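Local structure of polymerase X (Deinococcus radiodurans, 2W9M) at residues Leu13-Glu18 and Ala40-Glu45; Pro93-Leu99 and Ile110-Trp114; Gly101-Leu105 and Ile147-Val151; Asp119-Arg123 and Arg164-Ala168. The protein probably catalyses the addition of deoxyribonucleotides to DNA as a family X polymerase, and carries a zinc-bearing phosphoesterase-type domain. All blocks are in the same frame, centred on the assembly; numbering follows the deposited sequence.

Interaction 1 (Leu13-Glu18 and Ala40-Glu45); sequences LVHALE and AARSLE
Helices 13-18 and 40-45 run nearly antiparallel, at 164°, with Val14 set against Ala41 and Leu44. Their segment axes approach to 8.7 Å. The CA atoms of Val14 and Ala41 are the nearest across the contact, 5.0 Å apart. The small Ala41 allows this tight spacing. Val14 splits its two methyls. CG1 lies anti to the backbone N (chi1 -176°) and is turned to the backbone of the other helix, 3.4 Å from Ala41 O. CG2 passes alongside Leu44 and meets its CB at 3.7 Å. Leu44 reaches further, across the side chain of Leu17 at about a right angle, and their CD1 methyls touch at 3.5 Å. The CB of Leu17 rests against the CB of Ala41. At the margin, the aliphatic part of Glu18 covers the same alanine, with CG 3.4 Å from Ala41 CB. Its OE2 then lies 4.1 Å from Glu45 OE1, a like-charge pair that is probably mildly unfavourable at this rim. No hydrogen bond crosses this apolar seam. It belongs to the N-terminal helix-hairpin-helix region. Leu13 and Leu44 both lean on Leu73 of helix 67-79, which packs against the pair, and Leu17 also meets Phe82.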
loop_
_atom_site.group_PDB
_atom_site.type_symbol
_atom_site.label_atom_id
_atom_site.label_comp_id
_atom_site.label_asym_id
_atom_site.label_seq_id
_atom_site.Cartn_x
_atom_site.Cartn_y
_atom_site.Cartn_z
ATOM N N LEU A 13 10.643 -9.392 -30.169
ATOM C CA LEU A 13 11.226 -10.357 -29.243
ATOM C C LEU A 13 12.534 -9.813 -28.671
ATOM O O LEU A 13 12.815 -9.954 -27.478
ATOM C CB LEU A 13 11.488 -11.692 -29.951
ATOM C CG LEU A 13 10.358 -12.292 -30.792
ATOM C CD1 LEU A 13 10.803 -13.594 -31.447
ATOM C CD2 LEU A 13 9.109 -12.513 -29.955
ATOM N N VAL A 14 13.336 -9.192 -29.528
ATOM C CA VAL A 14 14.591 -8.605 -29.085
ATOM C C VAL A 14 14.338 -7.547 -28.015
ATOM O O VAL A 14 15.126 -7.397 -27.082
ATOM C CB VAL A 14 15.372 -7.977 -30.254
ATOM C CG1 VAL A 14 16.710 -7.454 -29.770
ATOM C CG2 VAL A 14 15.576 -8.992 -31.358
ATOM N N HIS A 15 13.229 -6.823 -28.149
ATOM C CA HIS A 15 12.901 -5.739 -27.226
ATOM C C HIS A 15 12.468 -6.262 -25.856
ATOM O O HIS A 15 12.862 -5.725 -24.821
ATOM C CB HIS A 15 11.803 -4.852 -27.813
ATOM C CG HIS A 15 11.851 -3.439 -27.328
ATOM N ND1 HIS A 15 12.072 -3.113 -26.007
ATOM C CD2 HIS A 15 11.705 -2.265 -27.985
ATOM C CE1 HIS A 15 12.064 -1.799 -25.872
ATOM N NE2 HIS A 15 11.841 -1.260 -27.057
ATOM N N ALA A 16 11.646 -7.304 -25.855
ATOM C CA ALA A 16 11.228 -7.945 -24.614
ATOM C C ALA A 16 12.432 -8.536 -23.890
ATOM O O ALA A 16 12.564 -8.392 -22.677
ATOM C CB ALA A 16 10.190 -9.022 -24.889
ATOM N N LEU A 17 13.309 -9.199 -24.640
ATOM C CA LEU A 17 14.533 -9.762 -24.072
ATOM C C LEU A 17 15.413 -8.667 -23.486
ATOM O O LEU A 17 16.028 -8.853 -22.439
ATOM C CB LEU A 17 15.313 -10.557 -25.125
ATOM C CG LEU A 17 14.682 -11.870 -25.599
ATOM C CD1 LEU A 17 15.479 -12.485 -26.740
ATOM C CD2 LEU A 17 14.554 -12.848 -24.444
ATOM N N GLU A 18 15.463 -7.526 -24.168
ATOM C CA GLU A 18 16.246 -6.382 -23.710
ATOM C C GLU A 18 15.597 -5.653 -22.537
ATOM O O GLU A 18 16.277 -4.975 -21.768
ATOM C CB GLU A 18 16.493 -5.402 -24.860
ATOM C CG GLU A 18 17.700 -5.748 -25.720
ATOM C CD GLU A 18 17.684 -5.051 -27.072
ATOM O OE1 GLU A 18 16.588 -4.898 -27.657
ATOM O OE2 GLU A 18 18.772 -4.664 -27.555
ATOM N N ALA A 40 21.245 -12.888 -25.275
ATOM C CA ALA A 40 20.263 -13.505 -26.161
ATOM C C ALA A 40 19.630 -12.455 -27.071
ATOM O O ALA A 40 19.190 -12.762 -28.179
ATOM C CB ALA A 40 19.194 -14.232 -25.357
ATOM N N ALA A 41 19.589 -11.215 -26.598
ATOM C CA ALA A 41 19.019 -10.122 -27.374
ATOM C C ALA A 41 19.967 -9.695 -28.486
ATOM O O ALA A 41 19.533 -9.347 -29.584
ATOM C CB ALA A 41 18.697 -8.947 -26.473
ATOM N N ARG A 42 21.264 -9.724 -28.195
ATOM C CA ARG A 42 22.274 -9.326 -29.167
ATOM C C ARG A 42 22.445 -10.376 -30.263
ATOM O O ARG A 42 22.903 -10.067 -31.360
ATOM C CB ARG A 42 23.616 -9.054 -28.478
ATOM C CG ARG A 42 23.521 -8.105 -27.293
ATOM C CD ARG A 42 24.789 -7.276 -27.141
ATOM N NE ARG A 42 24.619 -6.185 -26.183
ATOM C CZ ARG A 42 25.204 -4.995 -26.292
ATOM N NH1 ARG A 42 25.992 -4.730 -27.325
ATOM N NH2 ARG A 42 24.992 -4.063 -25.372
ATOM N N SER A 43 22.076 -11.617 -29.957
ATOM C CA SER A 43 22.161 -12.709 -30.925
ATOM C C SER A 43 20.963 -12.703 -31.873
ATOM O O SER A 43 21.120 -12.870 -33.082
ATOM C CB SER A 43 22.275 -14.063 -30.214
ATOM O OG SER A 43 23.537 -14.211 -29.580
ATOM N N LEU A 44 19.767 -12.511 -31.323
ATOM C CA LEU A 44 18.568 -12.374 -32.142
ATOM C C LEU A 44 18.686 -11.159 -33.051
ATOM O O LEU A 44 17.943 -11.024 -34.024
ATOM C CB LEU A 44 17.319 -12.249 -31.270
ATOM C CG LEU A 44 16.658 -13.556 -30.835
ATOM C CD1 LEU A 44 15.359 -13.268 -30.100
ATOM C CD2 LEU A 44 16.404 -14.445 -32.040
ATOM N N GLU A 45 19.624 -10.278 -32.721
ATOM C CA GLU A 45 19.898 -9.103 -33.535
ATOM C C GLU A 45 20.271 -9.520 -34.956
ATOM O O GLU A 45 19.447 -9.445 -35.869
ATOM C CB GLU A 45 21.031 -8.281 -32.920
ATOM C CG GLU A 45 20.919 -6.793 -33.181
ATOM C CD GLU A 45 19.815 -6.153 -32.367
ATOM O OE1 GLU A 45 19.731 -6.442 -31.154
ATOM O OE2 GLU A 45 19.032 -5.360 -32.934
#

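Interaction 2 (Pro93-Leu99 and Ile110-Trp114); sequences PPGLLDL and IRSLW
Ile110 and Trp114 pack against Leu96 and Leu99 inside a helix-hairpin-helix motif, whose two helices, 94-99 and 107-115, are joined by a short hairpin. The segment axes stand 11.2 Å apart and run at 143°, so side chains fill the gap between them. Ile110 comes first. Its CD1 reaches the end of helix 94-99, 3.5 Å from Leu99 O. Its other branch, CG2, touches Leu96 CD1 at 3.7 Å. Both helices also rest on Ile26 of helix 10-26 through Leu96 and Ile110. Leu113 adds only a loose contact to Leu99. Trp114 follows and does most of the filling. The six-membered part of its indole is slid in beside the start of helix 94-99, with Gly95 and Leu99 CD1 at its edge. Pro93, the N-cap residue, touches its far end through CG, 3.9 Å from Trp114 CZ2. The indole NE1 is hydrogen-bonded to the backbone O of Asp339, a zinc ligand. Pro93 itself packs on Asp339 and His518, the nearest atom of its side chain about 4 Å from a bound zinc ion. The contact therefore joins the motif to the metal-bearing domain. With chi1 at -175°, Leu96 swings its branch away from its own N and over the indole. There its CD1 makes a CH-pi contact, 4.0 Å from the centroid of the Trp114 six-membered ring.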
loop_
_atom_site.group_PDB
_atom_site.type_symbol
_atom_site.label_atom_id
_atom_site.label_comp_id
_atom_site.label_asym_id
_atom_site.label_seq_id
_atom_site.Cartn_x
_atom_site.Cartn_y
_atom_site.Cartn_z
ATOM N N PRO A 93 7.628 -4.608 -6.553
ATOM C CA PRO A 93 6.823 -3.718 -5.711
ATOM C C PRO A 93 5.963 -2.802 -6.570
ATOM O O PRO A 93 6.395 -2.415 -7.652
ATOM C CB PRO A 93 7.875 -2.888 -4.970
ATOM C CG PRO A 93 9.143 -3.659 -5.083
ATOM C CD PRO A 93 9.070 -4.357 -6.397
ATOM N N PRO A 94 4.761 -2.455 -6.090
ATOM C CA PRO A 94 3.816 -1.595 -6.810
ATOM C C PRO A 94 4.436 -0.270 -7.245
ATOM O O PRO A 94 4.222 0.165 -8.373
ATOM C CB PRO A 94 2.725 -1.337 -5.769
ATOM C CG PRO A 94 2.780 -2.521 -4.877
ATOM C CD PRO A 94 4.228 -2.891 -4.790
ATOM N N GLY A 95 5.193 0.360 -6.354
ATOM C CA GLY A 95 5.798 1.647 -6.643
ATOM C C GLY A 95 6.880 1.586 -7.706
ATOM O O GLY A 95 7.112 2.560 -8.417
ATOM N N LEU A 96 7.552 0.445 -7.813
ATOM C CA LEU A 96 8.567 0.275 -8.839
ATOM C C LEU A 96 7.909 0.103 -10.201
ATOM O O LEU A 96 8.383 0.645 -11.200
ATOM C CB LEU A 96 9.460 -0.923 -8.535
ATOM C CG LEU A 96 10.636 -1.106 -9.499
ATOM C CD1 LEU A 96 11.778 -0.190 -9.103
ATOM C CD2 LEU A 96 11.094 -2.549 -9.507
ATOM N N LEU A 97 6.818 -0.657 -10.238
ATOM C CA LEU A 97 6.043 -0.833 -11.465
ATOM C C LEU A 97 5.559 0.515 -11.986
ATOM O O LEU A 97 5.427 0.712 -13.194
ATOM C CB LEU A 97 4.846 -1.756 -11.223
ATOM C CG LEU A 97 5.182 -3.191 -10.816
ATOM C CD1 LEU A 97 3.908 -4.008 -10.636
ATOM C CD2 LEU A 97 6.106 -3.823 -11.847
ATOM N N ASP A 98 5.299 1.438 -11.062
ATOM C CA ASP A 98 4.876 2.789 -11.406
ATOM C C ASP A 98 6.005 3.608 -12.019
ATOM O O ASP A 98 5.834 4.217 -13.076
ATOM C CB ASP A 98 4.334 3.505 -10.173
ATOM C CG ASP A 98 2.896 3.128 -9.864
ATOM O OD1 ASP A 98 2.212 2.576 -10.758
ATOM O OD2 ASP A 98 2.446 3.394 -8.727
ATOM N N LEU A 99 7.154 3.624 -11.348
ATOM C CA LEU A 99 8.322 4.356 -11.830
ATOM C C LEU A 99 8.732 3.887 -13.223
ATOM O O LEU A 99 9.224 4.676 -14.028
ATOM C CB LEU A 99 9.499 4.205 -10.861
ATOM C CG LEU A 99 9.315 4.756 -9.447
ATOM C CD1 LEU A 99 10.641 4.722 -8.692
ATOM C CD2 LEU A 99 8.756 6.170 -9.496
ATOM N N ILE A 110 16.175 4.806 -12.282
ATOM C CA ILE A 110 15.199 4.138 -11.434
ATOM C C ILE A 110 15.900 3.440 -10.277
ATOM O O ILE A 110 15.388 3.395 -9.163
ATOM C CB ILE A 110 14.351 3.139 -12.225
ATOM C CG1 ILE A 110 13.501 3.888 -13.256
ATOM C CG2 ILE A 110 13.472 2.320 -11.283
ATOM C CD1 ILE A 110 12.324 3.099 -13.796
ATOM N N ARG A 111 17.088 2.913 -10.543
ATOM C CA ARG A 111 17.858 2.246 -9.506
ATOM C C ARG A 111 18.426 3.229 -8.486
ATOM O O ARG A 111 18.520 2.913 -7.303
ATOM C CB ARG A 111 18.975 1.400 -10.114
ATOM C CG ARG A 111 20.092 1.106 -9.146
ATOM C CD ARG A 111 20.717 -0.246 -9.409
ATOM N NE ARG A 111 21.656 -0.597 -8.350
ATOM C CZ ARG A 111 21.876 -1.836 -7.926
ATOM N NH1 ARG A 111 21.215 -2.849 -8.470
ATOM N NH2 ARG A 111 22.751 -2.061 -6.954
ATOM N N SER A 112 18.796 4.423 -8.935
ATOM C CA SER A 112 19.344 5.416 -8.018
ATOM C C SER A 112 18.238 6.108 -7.222
ATOM O O SER A 112 18.458 6.548 -6.089
ATOM C CB SER A 112 20.221 6.434 -8.754
ATOM O OG SER A 112 19.441 7.479 -9.305
ATOM N N LEU A 113 17.049 6.202 -7.811
ATOM C CA LEU A 113 15.893 6.714 -7.083
ATOM C C LEU A 113 15.558 5.753 -5.945
ATOM O O LEU A 113 15.336 6.169 -4.805
ATOM C CB LEU A 113 14.681 6.886 -8.007
ATOM C CG LEU A 113 14.737 7.972 -9.086
ATOM C CD1 LEU A 113 13.446 7.990 -9.887
ATOM C CD2 LEU A 113 14.997 9.332 -8.476
ATOM N N TRP A 114 15.540 4.461 -6.263
ATOM C CA TRP A 114 15.250 3.429 -5.274
ATOM C C TRP A 114 16.251 3.488 -4.120
ATOM O O TRP A 114 15.857 3.486 -2.953
ATOM C CB TRP A 114 15.261 2.041 -5.924
ATOM C CG TRP A 114 14.394 1.040 -5.235
ATOM C CD1 TRP A 114 14.799 0.029 -4.414
ATOM C CD2 TRP A 114 12.960 0.954 -5.305
ATOM N NE1 TRP A 114 13.708 -0.682 -3.968
ATOM C CE2 TRP A 114 12.574 -0.137 -4.498
ATOM C CE3 TRP A 114 11.977 1.692 -5.969
ATOM C CZ2 TRP A 114 11.233 -0.505 -4.341
ATOM C CZ3 TRP A 114 10.649 1.325 -5.810
ATOM C CH2 TRP A 114 10.290 0.236 -5.002
#

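Interaction 3 (Gly101-Leu105 and Ile147-Val151); sequences GVRGL and ILENV
A type II beta turn from Val102 to Leu105 lies against helix 147-151, with Arg103 and Val102 meeting Asn150. The bond from Leu105 N to Val102 O closes the turn. Across the contact the nearest CA atoms are those of Val102 and Asn150, at 6.2 Å. Gly104 takes the third position with phi 105°, a backbone conformation that suits glycine. Asn150 points at the turn and meets Arg103 twice. Its ND2 comes to 2.7 Å from the carbonyl O of Arg103, but the angle is too poor for a hydrogen bond. Its OD1 takes a weak hydrogen bond from Arg103 NH1, 2.8 Å long and bent to 122°. The oxygen meets the guanidinium at its edge, and the amide plane is turned about 45° from it. The arginine chain bends at chi2 and chi3, which brings NH1 round to the amide oxygen. This turn is the hairpin of a helix-hairpin-helix motif, the element that in such motifs usually meets the DNA backbone; a similar role here is likely but not established. Away from the guanidinium the packing is apolar. Val102 CG1 sits 4.1 Å from Asn150 CB, with Val151 CG2 a little further away. Leu105 and Ile147 cross at about a right angle, CD2 to CD1 at 3.8 Å. Ile147 also packs on Leu124 of helix 121-130, Val102 on Leu121 of the same helix.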
loop_
_atom_site.group_PDB
_atom_site.type_symbol
_atom_site.label_atom_id
_atom_site.label_comp_id
_atom_site.label_asym_id
_atom_site.label_seq_id
_atom_site.Cartn_x
_atom_site.Cartn_y
_atom_site.Cartn_z
ATOM N N GLY A 101 6.918 3.326 -15.498
ATOM C CA GLY A 101 5.987 3.916 -16.444
ATOM C C GLY A 101 6.196 5.409 -16.627
ATOM O O GLY A 101 5.502 6.048 -17.421
ATOM N N VAL A 102 7.151 5.967 -15.888
ATOM C CA VAL A 102 7.491 7.381 -16.007
ATOM C C VAL A 102 8.405 7.620 -17.207
ATOM O O VAL A 102 9.588 7.268 -17.178
ATOM C CB VAL A 102 8.195 7.902 -14.740
ATOM C CG1 VAL A 102 8.543 9.375 -14.889
ATOM C CG2 VAL A 102 7.325 7.676 -13.521
ATOM N N ARG A 103 7.852 8.214 -18.258
ATOM C CA ARG A 103 8.611 8.491 -19.473
ATOM C C ARG A 103 9.891 9.260 -19.151
ATOM O O ARG A 103 9.844 10.320 -18.527
ATOM C CB ARG A 103 7.759 9.284 -20.470
ATOM C CG ARG A 103 8.386 9.420 -21.845
ATOM C CD ARG A 103 8.131 10.798 -22.450
ATOM N NE ARG A 103 6.865 10.891 -23.173
ATOM C CZ ARG A 103 5.763 11.458 -22.691
ATOM N NH1 ARG A 103 5.755 11.983 -21.473
ATOM N NH2 ARG A 103 4.667 11.499 -23.434
ATOM N N GLY A 104 11.034 8.717 -19.563
ATOM C CA GLY A 104 12.306 9.387 -19.363
ATOM C C GLY A 104 13.191 8.826 -18.259
ATOM O O GLY A 104 14.318 9.288 -18.071
ATOM N N LEU A 105 12.693 7.837 -17.522
ATOM C CA LEU A 105 13.493 7.205 -16.473
ATOM C C LEU A 105 14.150 5.909 -16.953
ATOM O O LEU A 105 13.471 4.904 -17.188
ATOM C CB LEU A 105 12.651 6.936 -15.219
ATOM C CG LEU A 105 12.312 8.111 -14.297
ATOM C CD1 LEU A 105 11.656 7.608 -13.025
ATOM C CD2 LEU A 105 13.551 8.913 -13.959
ATOM N N ILE A 147 10.716 15.394 -15.135
ATOM C CA ILE A 147 10.166 14.227 -14.471
ATOM C C ILE A 147 8.851 14.566 -13.768
ATOM O O ILE A 147 7.903 13.783 -13.803
ATOM C CB ILE A 147 11.178 13.640 -13.477
ATOM C CG1 ILE A 147 12.334 12.996 -14.248
ATOM C CG2 ILE A 147 10.498 12.643 -12.547
ATOM C CD1 ILE A 147 13.537 12.666 -13.397
ATOM N N LEU A 148 8.791 15.738 -13.145
ATOM C CA LEU A 148 7.567 16.174 -12.486
ATOM C C LEU A 148 6.442 16.336 -13.502
ATOM O O LEU A 148 5.289 16.001 -13.228
ATOM C CB LEU A 148 7.787 17.479 -11.717
ATOM C CG LEU A 148 6.534 18.022 -11.012
ATOM C CD1 LEU A 148 5.943 16.973 -10.093
ATOM C CD2 LEU A 148 6.837 19.289 -10.234
ATOM N N GLU A 149 6.783 16.853 -14.677
ATOM C CA GLU A 149 5.828 16.964 -15.771
ATOM C C GLU A 149 5.302 15.584 -16.159
ATOM O O GLU A 149 4.099 15.392 -16.324
ATOM C CB GLU A 149 6.487 17.632 -16.977
ATOM C CG GLU A 149 6.004 17.107 -18.323
ATOM C CD GLU A 149 7.045 17.270 -19.426
ATOM O OE1 GLU A 149 7.566 18.396 -19.596
ATOM O OE2 GLU A 149 7.340 16.269 -20.123
ATOM N N ASN A 150 6.211 14.622 -16.293
ATOM C CA ASN A 150 5.835 13.276 -16.705
ATOM C C ASN A 150 5.008 12.534 -15.660
ATOM O O ASN A 150 4.176 11.700 -16.007
ATOM C CB ASN A 150 7.071 12.466 -17.102
ATOM C CG ASN A 150 7.659 12.922 -18.420
ATOM O OD1 ASN A 150 6.929 13.315 -19.328
ATOM N ND2 ASN A 150 8.984 12.878 -18.532
ATOM N N VAL A 151 5.236 12.839 -14.384
ATOM C CA VAL A 151 4.437 12.258 -13.309
ATOM C C VAL A 151 3.032 12.849 -13.330
ATOM O O VAL A 151 2.051 12.144 -13.090
ATOM C CB VAL A 151 5.067 12.488 -11.919
ATOM C CG1 VAL A 151 4.170 11.920 -10.839
ATOM C CG2 VAL A 151 6.450 11.858 -11.848
#

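Interaction 4 (Asp119-Arg123 and Arg164-Ala168); sequences DSLER and RAGLA
The contact between Glu122 and Arg164 is made by their aliphatic parts, not their charges. Glu122 CB lies 3.5 Å from Arg164 CD, and CG is 3.6 Å from Arg164 CG. The glutamate bends at chi2 (55°), which turns its carboxylate along helix 164-168, over Ala165 and Ala168. OE2 stands 3.8 Å from Ala165 CA. OE1 is modelled very close to the methyl of Ala168, a spacing too short to be relied on. Arg164 also passes Ser120: OG is 3.9 Å from Arg164 CD, and Ser120 CB lies over one face of the guanidinium. No hydrogen bond joins the two segments. The polar ends are held from outside. Glu122 OE1 forms a salt bridge with Arg125, one turn along its own helix, and Glu126 brings a second carboxylate near. Arg164 NH2 forms a salt bridge with Asp525 OD1, and the arginine side chain also touches Tyr528 of helix 526-535. The Arg164 side chain is about 9 Å, nearest atoms, from those of the zinc ligands Asp516 and His518. Ser120 OG accepts from Arg123 N at 3.3 Å with an angle of 159°, which helps to set its rotation. This is a serine N-cap at the start of helix 121-130, here set against the flank of helix 163-176.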
loop_
_atom_site.group_PDB
_atom_site.type_symbol
_atom_site.label_atom_id
_atom_site.label_comp_id
_atom_site.label_asym_id
_atom_site.label_seq_id
_atom_site.Cartn_x
_atom_site.Cartn_y
_atom_site.Cartn_z
ATOM N N ASP A 119 10.315 5.620 -3.776
ATOM C CA ASP A 119 9.729 4.329 -4.110
ATOM C C ASP A 119 8.326 4.399 -4.710
ATOM O O ASP A 119 7.704 3.362 -4.939
ATOM C CB ASP A 119 9.682 3.446 -2.860
ATOM C CG ASP A 119 8.674 3.943 -1.833
ATOM O OD1 ASP A 119 8.408 5.167 -1.802
ATOM O OD2 ASP A 119 8.147 3.114 -1.055
ATOM N N SER A 120 7.814 5.603 -4.952
ATOM C CA SER A 120 6.482 5.733 -5.542
ATOM C C SER A 120 6.299 7.027 -6.315
ATOM O O SER A 120 7.066 7.973 -6.154
ATOM C CB SER A 120 5.395 5.601 -4.470
ATOM O OG SER A 120 5.431 6.687 -3.559
ATOM N N LEU A 121 5.279 7.057 -7.163
ATOM C CA LEU A 121 4.946 8.251 -7.924
ATOM C C LEU A 121 4.771 9.462 -7.018
ATOM O O LEU A 121 5.298 10.543 -7.289
ATOM C CB LEU A 121 3.670 8.019 -8.732
ATOM C CG LEU A 121 3.907 7.714 -10.211
ATOM C CD1 LEU A 121 5.279 7.091 -10.423
ATOM C CD2 LEU A 121 2.798 6.837 -10.761
ATOM N N GLU A 122 4.026 9.273 -5.938
ATOM C CA GLU A 122 3.769 10.354 -4.999
ATOM C C GLU A 122 5.048 10.855 -4.331
ATOM O O GLU A 122 5.260 12.060 -4.198
ATOM C CB GLU A 122 2.754 9.910 -3.944
ATOM C CG GLU A 122 2.696 10.808 -2.726
ATOM C CD GLU A 122 2.440 12.261 -3.080
ATOM O OE1 GLU A 122 2.809 13.132 -2.268
ATOM O OE2 GLU A 122 1.881 12.532 -4.165
ATOM N N ARG A 123 5.894 9.921 -3.906
ATOM C CA ARG A 123 7.163 10.257 -3.264
ATOM C C ARG A 123 8.151 10.894 -4.253
ATOM O O ARG A 123 8.986 11.715 -3.868
ATOM C CB ARG A 123 7.766 9.006 -2.615
ATOM C CG ARG A 123 9.152 9.194 -2.029
ATOM C CD ARG A 123 9.112 9.931 -0.703
ATOM N NE ARG A 123 10.449 10.072 -0.133
ATOM C CZ ARG A 123 11.250 11.115 -0.338
ATOM N NH1 ARG A 123 10.851 12.127 -1.098
ATOM N NH2 ARG A 123 12.452 11.145 0.223
ATOM N N ARG A 164 -2.706 7.766 -1.034
ATOM C CA ARG A 164 -1.447 8.442 -0.735
ATOM C C ARG A 164 -1.355 9.811 -1.411
ATOM O O ARG A 164 -1.093 10.811 -0.753
ATOM C CB ARG A 164 -0.253 7.571 -1.143
ATOM C CG ARG A 164 1.093 8.204 -0.837
ATOM C CD ARG A 164 2.255 7.457 -1.487
ATOM N NE ARG A 164 2.501 6.154 -0.877
ATOM C CZ ARG A 164 2.309 4.992 -1.494
ATOM N NH1 ARG A 164 1.871 4.972 -2.747
ATOM N NH2 ARG A 164 2.558 3.853 -0.862
ATOM N N ALA A 165 -1.571 9.845 -2.723
ATOM C CA ALA A 165 -1.521 11.096 -3.481
ATOM C C ALA A 165 -2.576 12.098 -3.021
ATOM O O ALA A 165 -2.275 13.270 -2.807
ATOM C CB ALA A 165 -1.667 10.822 -4.974
ATOM N N GLY A 166 -3.813 11.637 -2.873
ATOM C CA GLY A 166 -4.894 12.500 -2.429
ATOM C C GLY A 166 -4.646 13.096 -1.054
ATOM O O GLY A 166 -4.896 14.275 -0.816
ATOM N N LEU A 167 -4.148 12.274 -0.140
ATOM C CA LEU A 167 -3.903 12.716 1.230
ATOM C C LEU A 167 -2.710 13.667 1.300
ATOM O O LEU A 167 -2.753 14.675 2.002
ATOM C CB LEU A 167 -3.680 11.509 2.145
ATOM C CG LEU A 167 -3.811 11.693 3.658
ATOM C CD1 LEU A 167 -4.994 12.579 3.989
ATOM C CD2 LEU A 167 -3.952 10.339 4.343
ATOM N N ALA A 168 -1.648 13.341 0.567
ATOM C CA ALA A 168 -0.467 14.200 0.499
ATOM C C ALA A 168 -0.813 15.583 -0.046
ATOM O O ALA A 168 -0.404 16.596 0.515
ATOM C CB ALA A 168 0.614 13.551 -0.356
#

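Overall arrangement
From the N terminus, interaction 1 closes first and pairs helices 10-26 and 34-45 around a 21-residue connection. It stands apart from the others. Interaction 2 then closes a short hairpin between helices 94-99 and 107-115. Interaction 3 starts inside that hairpin and ends on helix 141-157, so it crosses interaction 2. Interaction 4 opens at 119-123, within the span of interaction 3, and closes beyond it on helix 163-176, so these two also cross. Interactions 2 and 4 follow in series. Leu105 packs on Ile110 and Leu113, and Leu121 on Leu99 and Val102, making contacts 2 to 4 continuous. Together they tie the helix-hairpin-helix region to helix 163-176.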